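Local coordinates for Acarbose/maltose binding protein GacH (Streptomyces glaucescens, PDB 3K01) that binds acarbose and an acarbose homolog, and probably maltose, as the extracellular solute receptor of an ABC transporter, at residues G181-G186 / A233-A238; V224-V229 / A384-G389. One frame throughout, in Å; residues are numbered along the deposited sequence.

Contact 1. Residues G181-G186 / A233-A238; sequences GLYLRG and AAITDA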
loop_
_atom_site.group_PDB
_atom_site.type_symbol
_atom_site.label_atom_id
_atom_site.label_comp_id
_atom_site.label_asym_id
_atom_site.label_seq_id
_atom_site.Cartn_x
_atom_site.Cartn_y
_atom_site.Cartn_z
ATOM N N GLY A 181 21.507 13.251 2.933
ATOM C CA GLY A 181 20.081 13.618 2.959
ATOM C C GLY A 181 19.121 12.449 3.040
ATOM O O GLY A 181 18.275 12.409 3.931
ATOM N N LEU A 182 19.259 11.511 2.101
ATOM C CA LEU A 182 18.230 10.503 1.879
ATOM C C LEU A 182 18.823 9.112 1.794
ATOM O O LEU A 182 19.851 8.897 1.137
ATOM C CB LEU A 182 17.538 10.821 0.543
ATOM C CG LEU A 182 16.432 9.881 0.049
ATOM C CD1 LEU A 182 15.213 9.869 0.984
ATOM C CD2 LEU A 182 15.994 10.174 -1.370
ATOM N N TYR A 183 18.145 8.130 2.391
ATOM C CA TYR A 183 18.385 6.733 2.023
ATOM C C TYR A 183 17.396 6.363 0.955
ATOM O O TYR A 183 16.202 6.436 1.217
ATOM C CB TYR A 183 18.262 5.765 3.211
ATOM C CG TYR A 183 18.719 4.389 2.799
ATOM C CD1 TYR A 183 20.026 3.986 3.027
ATOM C CD2 TYR A 183 17.888 3.531 2.097
ATOM C CE1 TYR A 183 20.487 2.742 2.591
ATOM C CE2 TYR A 183 18.336 2.277 1.680
ATOM C CZ TYR A 183 19.609 1.911 1.932
ATOM O OH TYR A 183 20.024 0.676 1.481
ATOM N N LEU A 184 17.880 6.041 -0.254
ATOM C CA LEU A 184 17.014 5.694 -1.375
ATOM C C LEU A 184 16.999 4.182 -1.438
ATOM O O LEU A 184 18.045 3.552 -1.663
ATOM C CB LEU A 184 17.576 6.319 -2.656
ATOM C CG LEU A 184 16.744 6.061 -3.926
ATOM C CD1 LEU A 184 16.835 7.228 -4.853
ATOM C CD2 LEU A 184 17.199 4.809 -4.658
ATOM N N ARG A 185 15.840 3.575 -1.203
ATOM C CA ARG A 185 15.743 2.122 -1.226
ATOM C C ARG A 185 15.933 1.625 -2.654
ATOM O O ARG A 185 15.132 1.958 -3.530
ATOM C CB ARG A 185 14.379 1.680 -0.693
ATOM C CG ARG A 185 14.083 0.192 -0.794
ATOM C CD ARG A 185 14.572 -0.479 0.440
ATOM N NE ARG A 185 14.282 -1.931 0.545
ATOM C CZ ARG A 185 13.178 -2.475 1.042
ATOM N NH1 ARG A 185 12.178 -1.725 1.485
ATOM N NH2 ARG A 185 13.089 -3.800 1.111
ATOM N N GLY A 186 16.964 0.814 -2.876
ATOM C CA GLY A 186 17.311 0.444 -4.245
ATOM C C GLY A 186 16.975 -0.968 -4.651
ATOM O O GLY A 186 17.202 -1.312 -5.806
ATOM N N ALA A 233 23.151 13.196 -2.848
ATOM C CA ALA A 233 21.961 13.487 -2.051
ATOM C C ALA A 233 21.466 12.247 -1.321
ATOM O O ALA A 233 20.839 12.361 -0.269
ATOM C CB ALA A 233 20.865 14.036 -2.915
ATOM N N ALA A 234 21.712 11.081 -1.908
ATOM C CA ALA A 234 21.191 9.821 -1.384
ATOM C C ALA A 234 22.243 8.759 -1.413
ATOM O O ALA A 234 23.191 8.817 -2.222
ATOM C CB ALA A 234 19.999 9.338 -2.192
ATOM N N ILE A 235 22.061 7.761 -0.552
ATOM C CA ILE A 235 22.835 6.530 -0.628
ATOM C C ILE A 235 21.857 5.356 -0.797
ATOM O O ILE A 235 20.662 5.473 -0.538
ATOM C CB ILE A 235 23.721 6.304 0.620
ATOM C CG1 ILE A 235 22.891 6.405 1.910
ATOM C CG2 ILE A 235 24.904 7.279 0.609
ATOM C CD1 ILE A 235 23.651 5.975 3.173
ATOM N N THR A 236 22.387 4.217 -1.220
ATOM C CA THR A 236 21.564 3.045 -1.472
ATOM C C THR A 236 22.406 1.784 -1.324
ATOM O O THR A 236 23.624 1.857 -1.070
ATOM C CB THR A 236 20.912 3.122 -2.876
ATOM O OG1 THR A 236 19.918 2.107 -2.967
ATOM C CG2 THR A 236 21.947 2.930 -3.983
ATOM N N ASP A 237 21.749 0.628 -1.439
ATOM C CA ASP A 237 22.430 -0.669 -1.332
ATOM C C ASP A 237 21.721 -1.638 -2.254
ATOM O O ASP A 237 20.498 -1.624 -2.356
ATOM C CB ASP A 237 22.385 -1.222 0.104
ATOM C CG ASP A 237 23.202 -0.413 1.067
ATOM O OD1 ASP A 237 24.434 -0.594 1.126
ATOM O OD2 ASP A 237 22.589 0.412 1.782
ATOM N N ALA A 238 22.486 -2.545 -2.858
ATOM C CA ALA A 238 21.903 -3.547 -3.746
ATOM C C ALA A 238 21.309 -4.728 -3.018
ATOM O O ALA A 238 20.538 -5.503 -3.574
ATOM C CB ALA A 238 22.959 -4.033 -4.725
HETATM O O HOH W 1 18.566 -0.289 -0.821
#

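Contact 2. Residues V224-V229 / A384-G389; sequences VIKDLV and ANVLSG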
loop_
_atom_site.group_PDB
_atom_site.type_symbol
_atom_site.label_atom_id
_atom_site.label_comp_id
_atom_site.label_asym_id
_atom_site.label_seq_id
_atom_site.Cartn_x
_atom_site.Cartn_y
_atom_site.Cartn_z
ATOM N N VAL A 224 16.186 9.964 -12.412
ATOM C CA VAL A 224 16.120 10.644 -11.103
ATOM C C VAL A 224 16.785 9.823 -10.017
ATOM O O VAL A 224 17.556 10.365 -9.204
ATOM C CB VAL A 224 14.637 10.924 -10.723
ATOM C CG1 VAL A 224 14.470 11.242 -9.211
ATOM C CG2 VAL A 224 14.069 12.042 -11.565
ATOM N N ILE A 225 16.531 8.524 -9.976
ATOM C CA ILE A 225 17.092 7.747 -8.881
ATOM C C ILE A 225 18.614 7.681 -8.988
ATOM O O ILE A 225 19.321 7.769 -7.983
ATOM C CB ILE A 225 16.450 6.333 -8.735
ATOM C CG1 ILE A 225 16.778 5.396 -9.924
ATOM C CG2 ILE A 225 14.946 6.452 -8.473
ATOM C CD1 ILE A 225 16.283 3.974 -9.702
ATOM N N LYS A 226 19.124 7.542 -10.210
ATOM C CA LYS A 226 20.581 7.513 -10.370
ATOM C C LYS A 226 21.212 8.869 -10.055
ATOM O O LYS A 226 22.286 8.923 -9.446
ATOM C CB LYS A 226 20.914 7.092 -11.802
ATOM C CG LYS A 226 22.419 6.814 -12.068
ATOM C CD LYS A 226 23.017 5.846 -11.076
ATOM C CE LYS A 226 24.370 5.320 -11.547
ATOM N NZ LYS A 226 25.108 4.584 -10.462
ATOM N N ASP A 227 20.552 9.944 -10.436
ATOM C CA ASP A 227 21.042 11.275 -10.124
ATOM C C ASP A 227 21.068 11.505 -8.611
ATOM O O ASP A 227 22.001 12.144 -8.101
ATOM C CB ASP A 227 20.202 12.376 -10.798
ATOM C CG ASP A 227 20.595 13.777 -10.336
ATOM O OD1 ASP A 227 21.681 14.241 -10.715
ATOM O OD2 ASP A 227 19.808 14.377 -9.614
ATOM N N LEU A 228 20.065 11.026 -7.889
ATOM C CA LEU A 228 20.067 11.237 -6.445
ATOM C C LEU A 228 21.284 10.605 -5.790
ATOM O O LEU A 228 21.916 11.184 -4.895
ATOM C CB LEU A 228 18.774 10.692 -5.856
ATOM C CG LEU A 228 17.582 11.639 -6.036
ATOM C CD1 LEU A 228 16.289 10.962 -5.649
ATOM C CD2 LEU A 228 17.726 12.902 -5.181
ATOM N N VAL A 229 21.675 9.451 -6.270
ATOM C CA VAL A 229 22.853 8.778 -5.718
ATOM C C VAL A 229 24.147 9.401 -6.258
ATOM O O VAL A 229 25.067 9.707 -5.477
ATOM C CB VAL A 229 22.783 7.243 -5.955
ATOM C CG1 VAL A 229 23.996 6.575 -5.400
ATOM C CG2 VAL A 229 21.510 6.637 -5.309
ATOM N N ALA A 384 17.729 -1.931 -10.175
ATOM C CA ALA A 384 19.007 -2.391 -9.650
ATOM C C ALA A 384 20.120 -2.146 -10.650
ATOM O O ALA A 384 21.208 -1.673 -10.286
ATOM C CB ALA A 384 18.931 -3.866 -9.282
ATOM N N ASN A 385 19.859 -2.441 -11.914
ATOM C CA ASN A 385 20.882 -2.316 -12.929
ATOM C C ASN A 385 21.197 -0.863 -13.258
ATOM O O ASN A 385 22.314 -0.563 -13.669
ATOM C CB ASN A 385 20.509 -3.153 -14.153
ATOM C CG ASN A 385 20.543 -4.649 -13.857
ATOM O OD1 ASN A 385 20.944 -5.098 -12.766
ATOM N ND2 ASN A 385 20.099 -5.426 -14.826
ATOM N N VAL A 386 20.213 0.032 -13.102
ATOM C CA VAL A 386 20.477 1.458 -13.238
ATOM C C VAL A 386 21.363 1.909 -12.068
ATOM O O VAL A 386 22.364 2.610 -12.269
ATOM C CB VAL A 386 19.160 2.267 -13.257
ATOM C CG1 VAL A 386 19.401 3.764 -13.014
ATOM C CG2 VAL A 386 18.444 2.038 -14.583
ATOM N N LEU A 387 21.004 1.532 -10.841
ATOM C CA LEU A 387 21.735 2.024 -9.665
ATOM C C LEU A 387 23.166 1.512 -9.631
ATOM O O LEU A 387 24.055 2.237 -9.177
ATOM C CB LEU A 387 20.986 1.696 -8.378
ATOM C CG LEU A 387 19.704 2.504 -8.190
ATOM C CD1 LEU A 387 18.917 1.913 -7.008
ATOM C CD2 LEU A 387 19.984 3.994 -7.979
ATOM N N SER A 388 23.419 0.310 -10.130
ATOM C CA SER A 388 24.795 -0.196 -10.179
ATOM C C SER A 388 25.604 0.382 -11.336
ATOM O O SER A 388 26.820 0.147 -11.409
ATOM C CB SER A 388 24.787 -1.705 -10.300
ATOM O OG SER A 388 24.274 -2.061 -11.589
ATOM N N GLY A 389 24.950 1.075 -12.271
ATOM C CA GLY A 389 25.662 1.728 -13.387
ATOM C C GLY A 389 25.712 0.903 -14.651
ATOM O O GLY A 389 26.244 1.367 -15.670
#

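Contact 1. Residues G181-G186 / A233-A238
L182, A234 and L184 form the apolar centre where G181-G186 runs alongside A233-A238. The CB of A234 sits between its two leucine neighbours, 4.0 Å from L182 CB and 3.9 Å from L184 CB, on the side of the sheet covered by helices 193-198 and 216-230. The other side belongs to Y183 and I235, whose side chains cross at about a right angle, Y183 CD1 meeting I235 CG1.

The backbones join in parallel register, L182 opposite A234 and Y183 opposite I235. L182 N donates to A233 O, I235 N returns to L182 O, and L184 N reaches I235 O at 2.9 Å, nearly straight on to the carbonyl. Next along, a side chain bonds to the opposite backbone. With OG1 placed opposite the backbone N (chi1 -168°), T236 donates this hydroxyl to L184 O at 2.7 Å.

Y183 lays its ring past the I235 carbonyl, whose O lies over one face toward the rim. The phenol OH then donates to D237 OD2 at 2.6 Å, which accepts through its anti lone pair, on the side away from the other oxygen. OD2 lies at the ring edge, in its plane, and the carboxylate is turned only 22° from the ring. A water accepts from G186 N and donates to Y183 OH and D237 O, tying together the ends of both segments.

Y183 also pairs through its backbone with M256, which makes 180-183 the strand between 234-235 and 254-259. Such parallel strands with helices packed against them are characteristic of the alpha/beta lobes of periplasmic-binding-protein folds.

Contact 2. Residues V224-V229 / A384-G389
K226 and L387 mark the closest approach of two helical backbones, their CA atoms 5.7 Å apart. V224-V229 is a length of continuous helix, whereas A384-G389 carries the last turn of another and leaves it through a Schellman motif. G389 there takes a positive phi of 95°, and its N bonds back to V386 O.

L387 makes most of the apolar contact. Its CD2 methyl lies 3.8 Å from I225 O and also touches I225 CG1 and V229 CG2, the leucine crossing both partners at about a right angle. V386 CG1 rests against K226 CB, 3.9 Å away. Beyond that point the lysine chain bends at chi2 (52°) and runs past V386 O, with CE 3.4 Å from it. NZ finally donates to L387 O at 2.9 Å, approaching from above the carbonyl plane, 51° out of it. The ammonium thus sits at the C-terminal end of helix 376-387, where the helix dipole would probably add to its attraction; D230 forms a weak, long ion pair with it.

Helix 216-230 is held from other directions as well: I225 and L228 touch Y195 of helix 193-198, D227 forms a salt bridge with K167 of helix 163-177, and L228 is joined through its backbone to A234 of strand 234-235.

From the N terminus, the chain passes through G181-G186, then helix 216-230 with V224-V229, and closes contact 1 on reaching A233-A238, a loop of 46 intervening residues. Contact 2 closes much later, at A384-G389, with 154 residues between its two segments. Because V224-V229 lies within the first loop and its partner beyond it, the two contacts cross. Their centres are about 9 Å apart and they touch directly: A234 N probably bonds to L228 O at 3.0 Å, and G186 CA packs on L387 CD1. Helix 216-230 therefore joins the parallel strands on one side to helix 376-387, near the C terminus, on another.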